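PDB 2PW6: 4,5-DOPA dioxygenase extradiol, which opens the aromatic ring of DOPA between carbons 4 and 5 in vitro, giving a seco-DOPA that rearranges to betalamic acid, its physiological substrate being unknown. Local coordinates for residues M15-L20 against I167-S172; W58-T63 against Q140-S145; T87-P92 against G122-L127; N174-L179 against S196-V201. All coordinates share one frame; numbering follows the deposited sequence.

How the interactions relate
From the N terminus, the segment 15-20, which leads into strand 17-21, waits 146 residues for its partner at 167-172, so interaction 1 closes the longest loop. Inside that loop interaction 2 joins 58-63 to 140-145, and inside interaction 2 in turn interaction 3 brings 87-92 against helix 121-130: three contacts nested one within another. Interaction 4 follows in series, closing a short loop between the segment after strand 167-173 and helix 192-202. Interactions 1 and 2 belong to one sheet, in which strands 167-173 and 50-60 are neighbours. Interaction 1 touches interaction 3 through S172 and S123, and interaction 4 through F19 and V175. Interactions 3 and 4 both reach the second subunit.

Interaction 1: residues M15-L20 against I167-S172; sequences MPALFL and IMLVAS
L20 and V170 pack on one face of the sheet, where the CD2 methyl of L20 lies 3.6 Å from CG2 of V170 and the two side chains cross obliquely. On the other face A17 and L169 meet through their CB atoms, 3.8 Å apart. Next along that face stands the ring of F19, whose CD1 is 4.2 Å from CB of A171; with CG trans to its backbone N (chi1 173°), F19 sends the ring forward along the strand until CE1 approaches the carbonyl carbon of S172. Helix 236-243 packs on F19 and A171 through V241, while helix 121-130 lies against L18, L20 and M168 on the other side. At the start of the pair the selenomethionine M15 folds back on itself, bent about both outer torsions, and its CE methyl comes to 3.5 Å from CB of M168, a tight carbon contact.

The backbones join in parallel register. L18 uses both of its polar backbone atoms, its N reaching O of L169 at 2.8 Å and its O taking the N-H of A171 at 2.7 Å, and so straddles V170. L20 N then bonds to O of A171 at 2.9 Å, and the same carbonyl oxygen also receives a CA-H contact from F19. At the polar end, OG of S172 hydrogen-bonds to S123 OG and to ND1 of H22, a zinc ligand, which places this serine in the second shell of the metal. The arrangement is that of two neighbouring central parallel strands of the LigB-type alpha/beta fold, with the zinc site beyond their C-terminal ends.

Interaction 2: residues W58-T63 against Q140-S145; sequences WFTRGT and QLSIDS
W58 lays one indole face against Q140, whose CB stands 4.2 Å from the six-membered ring centroid. The Q140 amide is turned 75° from the ring, and L141 O comes to the indole edge near CE3. W58 NE1 bonds to G118 O and Q140 NE2 to W117 O. F59 has CA and OG of S145 over one ring face and I143 CG2 at the edge, 3.6 Å from F59 CD1. The strands pair in parallel: I143 N to W58 O, T60 N to I143 O, S145 N to T60 O.

T60 OG1, set between the backbone N and carbonyl carbon (chi1 54°), accepts from S142 OG at 2.9 Å and donates to G62 O at 2.6 Å; S142 OG also binds G64 N. A valine at T60 would probably leave the S142 hydroxyl without this acceptor and the G62 carbonyl without its donor, freeing the turn to shift. G62 N meets D144 OD1 at 2.9 Å from above the carboxylate plane; OD1 also bonds to S146 OG, and K147 salt-bridges OD2. Two waters join T63 OG1 to D144. Here the chain turns over the end of strand 138-144, from parallel strand 50-60 to antiparallel strand 63-66.

Interaction 3: residues T87-P92 against G122-L127; sequences THYPAP and GSWGVL
The indole of W124 carries T87 on one face, with CB of the threonine 3.9 Å from the centroid of the five-membered ring. At the indole edge, near its plane, lie the carbonyl oxygen of H88 and CB of Y89, the latter 3.7 Å from W124 CD1. The ring of Y89 is itself faced by L127, whose CB sits 3.9 Å from the ring centroid and slightly off toward the rim; these two side chains cross at about a right angle.

The polar link is W124 NE1 to H88 O, 2.9 Å long. The oxygen lies close to the indole plane, but the donor stands 67° above the plane of the H88 carbonyl and does not point at a lone pair, and the N-H...O angle is 148°. A chi1 of 177° turns the indole off the helix and brings NE1 to the loop, while T87 slides past in the opposite sense. A leucine in place of the tryptophan would probably leave H88 O without this donor and T87 without the flat surface it rests on.

Two side-chain hydroxyls are bonded beyond the pair, T87 OG1 to F119 O and Y89 OH to Y131 O. W124 also meets the ring of W184 of the second subunit, and H88 packs on R180 of that subunit. T87 to Y89 lie against helix 121-130, and the chain then leaves it through an inverse gamma turn centred on P90 toward helix 95-105, while M138 of strand 138-144 touches Y89, A91 and L127.

Interaction 4: residues N174-L179 against S196-V201; sequences NVVHNL and SFNEYV. With ZN (zinc ion), chain D.
V175 and N198 cross at about a right angle, the CG2 methyl of the valine 3.2 Å from the OD1 of the asparagine. That oxygen takes no donor from the loop; it is hydrogen-bonded to S264 OG, so the valine methyl packs beside a polar atom already satisfied. V176 and F197 instead slide past each other in opposite directions, with CG2 of V176 at the ring edge of F197, 4.2 Å from CD2. F197 points its ring at the loop through an extended first torsion (chi1 -176°), and its CE2 comes to 3.3 Å from the carbonyl oxygen of V175, an oblique approach to the ring. The same carbonyl accepts a hydrogen bond from N229 ND2. On the next turn of helix 192-202, V201 adds its CG2 methyl at 4.3 Å from V175 CB, and L238 of helix 236-243 touches V175 and V201.

This loop follows parallel strand 167-173 of the LigB-type fold. H177, beyond the packed valines, is a zinc-binding residue of the enzyme; in this crystal it holds an ion of its own, separate from the one bound by H22, H57 and H234. It grips that ion twice, through ND1 at 2.0 Å and through its own backbone O at 2.3 Å, closing a chelate ring.

The imidazole is stacked on the ring of H234, and CD2 of L179 lies over one of its faces. NE2 of H177 hydrogen-bonds to OD1 of D86 of the second subunit, so both ring nitrogens have partners, the metal on one and a carboxylate on the other.

Interaction 1: residues M15-L20 against I167-S172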
loop_
_atom_site.group_PDB
_atom_site.type_symbol
_atom_site.label_atom_id
_atom_site.label_comp_id
_atom_site.label_asym_id
_atom_site.label_seq_id
_atom_site.Cartn_x
_atom_site.Cartn_y
_atom_site.Cartn_z
HETATM N N MSE A 15 7.952 25.799 -15.128
HETATM C CA MSE A 15 8.239 24.510 -14.498
HETATM C C MSE A 15 7.929 23.356 -15.436
HETATM O O MSE A 15 6.969 23.431 -16.209
HETATM C CB MSE A 15 7.450 24.355 -13.206
HETATM C CG MSE A 15 7.902 25.269 -12.079
HETATM SE SE MSE A 15 9.704 24.923 -11.440
HETATM C CE MSE A 15 9.642 23.009 -11.080
ATOM N N PRO A 16 8.765 22.297 -15.394
ATOM C CA PRO A 16 8.452 21.063 -16.126
ATOM C C PRO A 16 7.352 20.234 -15.429
ATOM O O PRO A 16 7.147 20.366 -14.221
ATOM C CB PRO A 16 9.782 20.304 -16.105
ATOM C CG PRO A 16 10.438 20.755 -14.813
ATOM C CD PRO A 16 10.048 22.204 -14.661
ATOM N N ALA A 17 6.637 19.425 -16.204
ATOM C CA ALA A 17 5.794 18.367 -15.652
ATOM C C ALA A 17 6.446 16.981 -15.863
ATOM O O ALA A 17 7.119 16.723 -16.867
ATOM C CB ALA A 17 4.384 18.422 -16.240
ATOM N N LEU A 18 6.254 16.107 -14.888
ATOM C CA LEU A 18 6.921 14.824 -14.839
ATOM C C LEU A 18 5.951 13.695 -14.564
ATOM O O LEU A 18 5.191 13.751 -13.591
ATOM C CB LEU A 18 7.974 14.832 -13.744
ATOM C CG LEU A 18 9.415 15.160 -14.126
ATOM C CD1 LEU A 18 9.559 16.514 -14.784
ATOM C CD2 LEU A 18 10.224 15.119 -12.852
ATOM N N PHE A 19 5.968 12.696 -15.447
ATOM C CA PHE A 19 5.328 11.390 -15.209
ATOM C C PHE A 19 6.409 10.380 -14.894
ATOM O O PHE A 19 7.309 10.186 -15.683
ATOM C CB PHE A 19 4.525 10.899 -16.433
ATOM C CG PHE A 19 4.014 9.492 -16.273
ATOM C CD1 PHE A 19 2.943 9.225 -15.439
ATOM C CD2 PHE A 19 4.665 8.411 -16.912
ATOM C CE1 PHE A 19 2.485 7.945 -15.268
ATOM C CE2 PHE A 19 4.223 7.117 -16.738
ATOM C CZ PHE A 19 3.139 6.875 -15.932
ATOM N N LEU A 20 6.338 9.741 -13.741
ATOM C CA LEU A 20 7.321 8.745 -13.404
ATOM C C LEU A 20 6.657 7.371 -13.314
ATOM O O LEU A 20 5.612 7.226 -12.678
ATOM C CB LEU A 20 8.049 9.065 -12.085
ATOM C CG LEU A 20 8.973 10.278 -11.863
ATOM C CD1 LEU A 20 9.713 10.685 -13.127
ATOM C CD2 LEU A 20 8.181 11.469 -11.336
ATOM N N ILE A 167 5.039 26.059 -10.203
ATOM C CA ILE A 167 4.476 24.794 -9.712
ATOM C C ILE A 167 4.848 23.632 -10.616
ATOM O O ILE A 167 4.612 23.664 -11.818
ATOM C CB ILE A 167 2.909 24.827 -9.502
ATOM C CG1 ILE A 167 2.442 26.045 -8.676
ATOM C CG2 ILE A 167 2.388 23.466 -8.961
ATOM C CD1 ILE A 167 3.148 26.248 -7.341
HETATM N N MSE A 168 5.431 22.614 -9.999
HETATM C CA MSE A 168 5.782 21.386 -10.675
HETATM C C MSE A 168 4.691 20.328 -10.529
HETATM O O MSE A 168 4.276 19.990 -9.429
HETATM C CB MSE A 168 7.079 20.831 -10.115
HETATM C CG MSE A 168 7.598 19.661 -10.935
HETATM SE SE MSE A 168 9.172 18.899 -10.158
HETATM C CE MSE A 168 8.675 18.641 -8.312
ATOM N N LEU A 169 4.256 19.804 -11.665
ATOM C CA LEU A 169 3.381 18.661 -11.706
ATOM C C LEU A 169 4.233 17.363 -11.640
ATOM O O LEU A 169 5.125 17.138 -12.487
ATOM C CB LEU A 169 2.507 18.748 -12.961
ATOM C CG LEU A 169 1.905 20.157 -13.195
ATOM C CD1 LEU A 169 1.246 20.336 -14.563
ATOM C CD2 LEU A 169 0.927 20.633 -12.061
ATOM N N VAL A 170 4.009 16.560 -10.601
ATOM C CA VAL A 170 4.592 15.210 -10.532
ATOM C C VAL A 170 3.481 14.126 -10.534
ATOM O O VAL A 170 2.791 13.925 -9.543
ATOM C CB VAL A 170 5.598 15.040 -9.349
ATOM C CG1 VAL A 170 4.931 15.316 -8.057
ATOM C CG2 VAL A 170 6.163 13.628 -9.283
ATOM N N ALA A 171 3.289 13.484 -11.680
ATOM C CA ALA A 171 2.342 12.345 -11.803
ATOM C C ALA A 171 3.132 11.046 -11.723
ATOM O O ALA A 171 4.231 10.964 -12.250
ATOM C CB ALA A 171 1.611 12.428 -13.078
ATOM N N SER A 172 2.627 10.062 -10.992
ATOM C CA SER A 172 3.307 8.776 -10.945
ATOM C C SER A 172 2.344 7.607 -11.097
ATOM O O SER A 172 1.253 7.598 -10.510
ATOM C CB SER A 172 4.287 8.611 -9.755
ATOM O OG SER A 172 3.718 8.031 -8.595
#

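Interaction 2: residues W58-T63 against Q140-S145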
loop_
_atom_site.group_PDB
_atom_site.type_symbol
_atom_site.label_atom_id
_atom_site.label_comp_id
_atom_site.label_asym_id
_atom_site.label_seq_id
_atom_site.Cartn_x
_atom_site.Cartn_y
_atom_site.Cartn_z
ATOM N N TRP A 58 -4.508 7.269 -5.984
ATOM C CA TRP A 58 -5.622 8.166 -5.479
ATOM C C TRP A 58 -6.649 8.247 -6.611
ATOM O O TRP A 58 -6.661 9.171 -7.406
ATOM C CB TRP A 58 -5.123 9.569 -5.033
ATOM C CG TRP A 58 -3.871 9.515 -4.078
ATOM C CD1 TRP A 58 -3.681 8.678 -3.003
ATOM C CD2 TRP A 58 -2.701 10.314 -4.153
ATOM N NE1 TRP A 58 -2.449 8.896 -2.414
ATOM C CE2 TRP A 58 -1.837 9.908 -3.102
ATOM C CE3 TRP A 58 -2.307 11.371 -4.978
ATOM C CZ2 TRP A 58 -0.595 10.512 -2.880
ATOM C CZ3 TRP A 58 -1.071 11.974 -4.749
ATOM C CH2 TRP A 58 -0.236 11.543 -3.714
ATOM N N PHE A 59 -7.470 7.199 -6.696
ATOM C CA PHE A 59 -8.406 6.949 -7.808
ATOM C C PHE A 59 -9.793 6.871 -7.148
ATOM O O PHE A 59 -10.115 5.888 -6.479
ATOM C CB PHE A 59 -8.017 5.630 -8.491
ATOM C CG PHE A 59 -8.683 5.361 -9.833
ATOM C CD1 PHE A 59 -8.678 6.301 -10.843
ATOM C CD2 PHE A 59 -9.216 4.074 -10.114
ATOM C CE1 PHE A 59 -9.241 6.036 -12.119
ATOM C CE2 PHE A 59 -9.789 3.779 -11.411
ATOM C CZ PHE A 59 -9.802 4.762 -12.405
ATOM N N THR A 60 -10.577 7.938 -7.293
ATOM C CA THR A 60 -11.741 8.202 -6.422
ATOM C C THR A 60 -12.911 8.512 -7.337
ATOM O O THR A 60 -12.683 8.904 -8.440
ATOM C CB THR A 60 -11.480 9.511 -5.536
ATOM O OG1 THR A 60 -11.143 10.615 -6.400
ATOM C CG2 THR A 60 -10.349 9.302 -4.547
ATOM N N ARG A 61 -14.152 8.365 -6.891
ATOM C CA ARG A 61 -15.236 9.011 -7.634
ATOM C C ARG A 61 -15.235 10.490 -7.275
ATOM O O ARG A 61 -15.311 10.827 -6.108
ATOM C CB ARG A 61 -16.621 8.420 -7.366
ATOM C CG ARG A 61 -17.633 8.871 -8.513
ATOM C CD ARG A 61 -19.154 8.769 -8.170
ATOM N NE ARG A 61 -19.489 7.597 -7.342
ATOM C CZ ARG A 61 -19.460 6.327 -7.763
ATOM N NH1 ARG A 61 -19.111 6.030 -9.022
ATOM N NH2 ARG A 61 -19.778 5.347 -6.922
ATOM N N GLY A 62 -15.148 11.345 -8.284
ATOM C CA GLY A 62 -14.938 12.780 -8.092
ATOM C C GLY A 62 -13.474 13.132 -7.897
ATOM O O GLY A 62 -12.643 12.267 -7.639
ATOM N N THR A 63 -13.161 14.416 -8.047
ATOM C CA THR A 63 -11.816 14.938 -7.891
ATOM C C THR A 63 -11.701 15.469 -6.452
ATOM O O THR A 63 -12.580 16.220 -5.963
ATOM C CB THR A 63 -11.536 16.033 -8.955
ATOM O OG1 THR A 63 -11.763 15.517 -10.287
ATOM C CG2 THR A 63 -10.117 16.577 -8.861
ATOM N N GLN A 140 -1.831 17.144 -2.775
ATOM C CA GLN A 140 -2.252 15.925 -3.498
ATOM C C GLN A 140 -3.561 16.134 -4.287
ATOM O O GLN A 140 -4.517 16.723 -3.781
ATOM C CB GLN A 140 -2.398 14.767 -2.527
ATOM C CG GLN A 140 -1.125 14.474 -1.726
ATOM C CD GLN A 140 -1.426 13.732 -0.473
ATOM O OE1 GLN A 140 -2.218 14.195 0.356
ATOM N NE2 GLN A 140 -0.828 12.562 -0.315
ATOM N N LEU A 141 -3.555 15.695 -5.543
ATOM C CA LEU A 141 -4.713 15.714 -6.415
ATOM C C LEU A 141 -5.111 14.263 -6.792
ATOM O O LEU A 141 -4.237 13.449 -7.115
ATOM C CB LEU A 141 -4.404 16.508 -7.691
ATOM C CG LEU A 141 -5.528 16.576 -8.745
ATOM C CD1 LEU A 141 -6.750 17.405 -8.228
ATOM C CD2 LEU A 141 -4.964 17.155 -10.016
ATOM N N SER A 142 -6.406 13.956 -6.750
ATOM C CA SER A 142 -6.879 12.601 -7.003
ATOM C C SER A 142 -7.436 12.502 -8.427
ATOM O O SER A 142 -7.708 13.527 -9.093
ATOM C CB SER A 142 -7.911 12.172 -5.963
ATOM O OG SER A 142 -9.175 12.728 -6.250
ATOM N N ILE A 143 -7.573 11.267 -8.915
ATOM C CA ILE A 143 -7.976 11.025 -10.309
ATOM C C ILE A 143 -9.440 10.615 -10.270
ATOM O O ILE A 143 -9.791 9.693 -9.583
ATOM C CB ILE A 143 -7.067 9.904 -10.973
ATOM C CG1 ILE A 143 -5.633 10.414 -11.182
ATOM C CG2 ILE A 143 -7.643 9.402 -12.315
ATOM C CD1 ILE A 143 -4.570 9.314 -11.098
ATOM N N ASP A 144 -10.292 11.302 -11.001
ATOM C CA ASP A 144 -11.721 10.944 -11.035
ATOM C C ASP A 144 -11.981 9.640 -11.847
ATOM O O ASP A 144 -11.935 9.676 -13.083
ATOM C CB ASP A 144 -12.531 12.094 -11.664
ATOM C CG ASP A 144 -14.057 11.939 -11.479
ATOM O OD1 ASP A 144 -14.575 10.864 -11.094
ATOM O OD2 ASP A 144 -14.764 12.950 -11.694
ATOM N N SER A 145 -12.233 8.538 -11.131
ATOM C CA SER A 145 -12.721 7.222 -11.658
ATOM C C SER A 145 -13.751 7.290 -12.785
ATOM O O SER A 145 -13.672 6.533 -13.759
ATOM C CB SER A 145 -13.492 6.499 -10.556
ATOM O OG SER A 145 -12.691 5.693 -9.781
HETATM O O HOH W 1 -9.516 14.163 -11.077
HETATM O O HOH W 2 -14.223 15.483 -11.277
#

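Interaction 3: residues T87-P92 against G122-L127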
loop_
_atom_site.group_PDB
_atom_site.type_symbol
_atom_site.label_atom_id
_atom_site.label_comp_id
_atom_site.label_asym_id
_atom_site.label_seq_id
_atom_site.Cartn_x
_atom_site.Cartn_y
_atom_site.Cartn_z
ATOM N N THR A 87 4.172 3.869 4.961
ATOM C CA THR A 87 5.067 4.956 4.477
ATOM C C THR A 87 4.977 6.307 5.292
ATOM O O THR A 87 4.063 6.528 6.083
ATOM C CB THR A 87 4.884 5.245 2.935
ATOM O OG1 THR A 87 3.675 5.985 2.699
ATOM C CG2 THR A 87 4.855 3.945 2.105
ATOM N N HIS A 88 5.928 7.204 5.087
ATOM C CA HIS A 88 5.920 8.507 5.786
ATOM C C HIS A 88 6.704 9.540 4.978
ATOM O O HIS A 88 7.899 9.397 4.760
ATOM C CB HIS A 88 6.464 8.371 7.220
ATOM C CG HIS A 88 6.447 9.647 8.007
ATOM N ND1 HIS A 88 5.276 10.275 8.398
ATOM C CD2 HIS A 88 7.463 10.403 8.495
ATOM C CE1 HIS A 88 5.578 11.358 9.091
ATOM N NE2 HIS A 88 6.896 11.456 9.164
ATOM N N TYR A 89 5.993 10.544 4.475
ATOM C CA TYR A 89 6.609 11.614 3.720
ATOM C C TYR A 89 6.030 12.943 4.206
ATOM O O TYR A 89 4.990 13.397 3.686
ATOM C CB TYR A 89 6.419 11.440 2.211
ATOM C CG TYR A 89 7.307 12.361 1.397
ATOM C CD1 TYR A 89 8.685 12.116 1.277
ATOM C CD2 TYR A 89 6.775 13.501 0.756
ATOM C CE1 TYR A 89 9.501 12.978 0.533
ATOM C CE2 TYR A 89 7.597 14.371 0.014
ATOM C CZ TYR A 89 8.960 14.098 -0.092
ATOM O OH TYR A 89 9.777 14.943 -0.841
ATOM N N PRO A 90 6.712 13.573 5.205
ATOM C CA PRO A 90 6.171 14.727 5.953
ATOM C C PRO A 90 6.453 16.064 5.260
ATOM O O PRO A 90 7.034 16.971 5.864
ATOM C CB PRO A 90 6.901 14.647 7.289
ATOM C CG PRO A 90 8.246 13.998 6.954
ATOM C CD PRO A 90 8.076 13.215 5.652
ATOM N N ALA A 91 6.041 16.174 4.002
ATOM C CA ALA A 91 6.195 17.390 3.253
ATOM C C ALA A 91 5.197 18.394 3.814
ATOM O O ALA A 91 4.087 18.003 4.218
ATOM C CB ALA A 91 5.934 17.141 1.769
ATOM N N PRO A 92 5.581 19.692 3.841
ATOM C CA PRO A 92 4.622 20.692 4.287
ATOM C C PRO A 92 3.576 20.923 3.210
ATOM O O PRO A 92 3.901 20.892 2.021
ATOM C CB PRO A 92 5.480 21.955 4.450
ATOM C CG PRO A 92 6.613 21.777 3.473
ATOM C CD PRO A 92 6.880 20.286 3.470
ATOM N N GLY A 122 5.260 3.335 -4.180
ATOM C CA GLY A 122 5.840 3.793 -5.431
ATOM C C GLY A 122 6.031 5.296 -5.479
ATOM O O GLY A 122 7.057 5.767 -5.966
ATOM N N SER A 123 5.022 6.042 -5.014
ATOM C CA SER A 123 5.049 7.506 -5.036
ATOM C C SER A 123 6.039 8.041 -4.027
ATOM O O SER A 123 6.827 8.921 -4.320
ATOM C CB SER A 123 3.665 8.085 -4.731
ATOM O OG SER A 123 2.862 8.034 -5.896
ATOM N N TRP A 124 5.951 7.483 -2.830
ATOM C CA TRP A 124 6.888 7.710 -1.748
ATOM C C TRP A 124 8.333 7.401 -2.160
ATOM O O TRP A 124 9.245 8.101 -1.760
ATOM C CB TRP A 124 6.455 6.864 -0.560
ATOM C CG TRP A 124 7.360 6.928 0.614
ATOM C CD1 TRP A 124 7.372 7.879 1.594
ATOM C CD2 TRP A 124 8.372 5.990 0.952
ATOM N NE1 TRP A 124 8.346 7.595 2.519
ATOM C CE2 TRP A 124 8.981 6.444 2.146
ATOM C CE3 TRP A 124 8.841 4.811 0.351
ATOM C CZ2 TRP A 124 10.026 5.755 2.767
ATOM C CZ3 TRP A 124 9.887 4.128 0.958
ATOM C CH2 TRP A 124 10.472 4.606 2.164
ATOM N N GLY A 125 8.509 6.356 -2.973
ATOM C CA GLY A 125 9.787 5.943 -3.504
ATOM C C GLY A 125 10.343 6.974 -4.457
ATOM O O GLY A 125 11.554 7.270 -4.436
ATOM N N VAL A 126 9.476 7.533 -5.299
ATOM C CA VAL A 126 9.905 8.621 -6.193
ATOM C C VAL A 126 10.243 9.905 -5.432
ATOM O O VAL A 126 11.253 10.537 -5.710
ATOM C CB VAL A 126 8.893 8.925 -7.305
ATOM C CG1 VAL A 126 9.209 10.270 -7.979
ATOM C CG2 VAL A 126 8.880 7.787 -8.342
ATOM N N LEU A 127 9.403 10.276 -4.472
ATOM C CA LEU A 127 9.579 11.506 -3.721
ATOM C C LEU A 127 10.766 11.468 -2.737
ATOM O O LEU A 127 11.482 12.452 -2.622
ATOM C CB LEU A 127 8.277 11.900 -3.001
ATOM C CG LEU A 127 7.096 12.314 -3.888
ATOM C CD1 LEU A 127 5.869 12.420 -3.065
ATOM C CD2 LEU A 127 7.334 13.622 -4.652
#

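Interaction 4: residues N174-L179 against S196-V201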
loop_
_atom_site.group_PDB
_atom_site.type_symbol
_atom_site.label_atom_id
_atom_site.label_comp_id
_atom_site.label_asym_id
_atom_site.label_seq_id
_atom_site.Cartn_x
_atom_site.Cartn_y
_atom_site.Cartn_z
ATOM N N ASN A 174 2.288 3.938 -14.100
ATOM C CA ASN A 174 2.941 2.866 -14.921
ATOM C C ASN A 174 2.083 2.645 -16.149
ATOM O O ASN A 174 0.907 2.222 -16.030
ATOM C CB ASN A 174 3.069 1.498 -14.178
ATOM C CG ASN A 174 4.068 1.504 -13.002
ATOM O OD1 ASN A 174 3.668 1.285 -11.833
ATOM N ND2 ASN A 174 5.374 1.663 -13.300
ATOM N N VAL A 175 2.633 2.946 -17.325
ATOM C CA VAL A 175 1.906 2.787 -18.574
ATOM C C VAL A 175 1.626 1.298 -18.956
ATOM O O VAL A 175 0.694 1.014 -19.761
ATOM C CB VAL A 175 2.586 3.546 -19.731
ATOM C CG1 VAL A 175 2.849 4.991 -19.324
ATOM C CG2 VAL A 175 3.900 2.840 -20.179
ATOM N N VAL A 176 2.371 0.369 -18.349
ATOM C CA VAL A 176 2.021 -1.071 -18.376
ATOM C C VAL A 176 1.938 -1.614 -16.971
ATOM O O VAL A 176 2.916 -1.541 -16.195
ATOM C CB VAL A 176 3.038 -2.005 -19.196
ATOM C CG1 VAL A 176 2.521 -3.450 -19.231
ATOM C CG2 VAL A 176 3.294 -1.479 -20.603
ATOM N N HIS A 177 0.787 -2.198 -16.637
ATOM C CA HIS A 177 0.564 -2.515 -15.253
ATOM C C HIS A 177 -0.470 -3.592 -15.059
ATOM O O HIS A 177 -1.646 -3.311 -14.772
ATOM C CB HIS A 177 0.188 -1.234 -14.446
ATOM C CG HIS A 177 0.078 -1.472 -12.971
ATOM N ND1 HIS A 177 -1.001 -2.134 -12.401
ATOM C CD2 HIS A 177 0.943 -1.196 -11.961
ATOM C CE1 HIS A 177 -0.816 -2.179 -11.087
ATOM N NE2 HIS A 177 0.360 -1.636 -10.799
ATOM N N ASN A 178 -0.015 -4.831 -15.159
ATOM C CA ASN A 178 -0.872 -5.989 -14.975
ATOM C C ASN A 178 -0.109 -6.874 -14.029
ATOM O O ASN A 178 0.907 -7.439 -14.416
ATOM C CB ASN A 178 -1.165 -6.690 -16.314
ATOM C CG ASN A 178 -2.274 -7.752 -16.195
ATOM O OD1 ASN A 178 -2.384 -8.405 -15.178
ATOM N ND2 ASN A 178 -3.117 -7.879 -17.226
ATOM N N LEU A 179 -0.555 -6.923 -12.765
ATOM C CA LEU A 179 0.169 -7.658 -11.701
ATOM C C LEU A 179 -0.124 -9.156 -11.721
ATOM O O LEU A 179 0.542 -9.940 -11.060
ATOM C CB LEU A 179 -0.090 -7.037 -10.308
ATOM C CG LEU A 179 0.396 -5.564 -10.206
ATOM C CD1 LEU A 179 0.312 -5.049 -8.821
ATOM C CD2 LEU A 179 1.813 -5.411 -10.696
ATOM N N SER A 196 5.431 -4.153 -27.058
ATOM C CA SER A 196 4.478 -3.643 -28.051
ATOM C C SER A 196 3.683 -2.402 -27.530
ATOM O O SER A 196 3.776 -1.317 -28.113
ATOM C CB SER A 196 3.520 -4.750 -28.521
ATOM O OG SER A 196 2.779 -4.332 -29.655
ATOM N N PHE A 197 2.917 -2.557 -26.440
ATOM C CA PHE A 197 2.081 -1.430 -25.957
ATOM C C PHE A 197 2.930 -0.239 -25.552
ATOM O O PHE A 197 2.612 0.897 -25.893
ATOM C CB PHE A 197 1.126 -1.815 -24.831
ATOM C CG PHE A 197 0.207 -0.675 -24.399
ATOM C CD1 PHE A 197 -0.964 -0.404 -25.106
ATOM C CD2 PHE A 197 0.529 0.126 -23.284
ATOM C CE1 PHE A 197 -1.815 0.662 -24.706
ATOM C CE2 PHE A 197 -0.307 1.172 -22.879
ATOM C CZ PHE A 197 -1.480 1.447 -23.594
ATOM N N ASN A 198 4.035 -0.511 -24.871
ATOM C CA ASN A 198 4.961 0.527 -24.437
ATOM C C ASN A 198 5.489 1.393 -25.579
ATOM O O ASN A 198 5.558 2.629 -25.463
ATOM C CB ASN A 198 6.117 -0.108 -23.677
ATOM C CG ASN A 198 6.796 0.860 -22.731
ATOM O OD1 ASN A 198 6.227 1.249 -21.692
ATOM N ND2 ASN A 198 8.026 1.237 -23.062
ATOM N N GLU A 199 5.841 0.743 -26.693
ATOM C CA GLU A 199 6.372 1.438 -27.867
ATOM C C GLU A 199 5.325 2.308 -28.554
ATOM O O GLU A 199 5.646 3.363 -29.059
ATOM C CB GLU A 199 7.019 0.428 -28.853
ATOM C CG GLU A 199 8.282 -0.269 -28.279
ATOM C CD GLU A 199 9.408 0.701 -27.944
ATOM O OE1 GLU A 199 9.590 1.703 -28.664
ATOM O OE2 GLU A 199 10.126 0.470 -26.952
ATOM N N TYR A 200 4.084 1.844 -28.582
ATOM C CA TYR A 200 2.931 2.634 -29.003
ATOM C C TYR A 200 2.723 3.869 -28.112
ATOM O O TYR A 200 2.248 4.905 -28.591
ATOM C CB TYR A 200 1.685 1.755 -28.961
ATOM C CG TYR A 200 0.356 2.449 -29.181
ATOM C CD1 TYR A 200 -0.006 2.937 -30.447
ATOM C CD2 TYR A 200 -0.563 2.589 -28.133
ATOM C CE1 TYR A 200 -1.241 3.553 -30.663
ATOM C CE2 TYR A 200 -1.811 3.208 -28.340
ATOM C CZ TYR A 200 -2.141 3.686 -29.605
ATOM O OH TYR A 200 -3.377 4.289 -29.825
ATOM N N VAL A 201 3.058 3.743 -26.822
ATOM C CA VAL A 201 3.062 4.896 -25.909
ATOM C C VAL A 201 4.137 5.910 -26.336
ATOM O O VAL A 201 3.806 7.023 -26.744
ATOM C CB VAL A 201 3.148 4.491 -24.380
ATOM C CG1 VAL A 201 3.515 5.691 -23.503
ATOM C CG2 VAL A 201 1.830 3.915 -23.917
HETATM ZN ZN ZN D . -2.874 -2.783 -12.915
#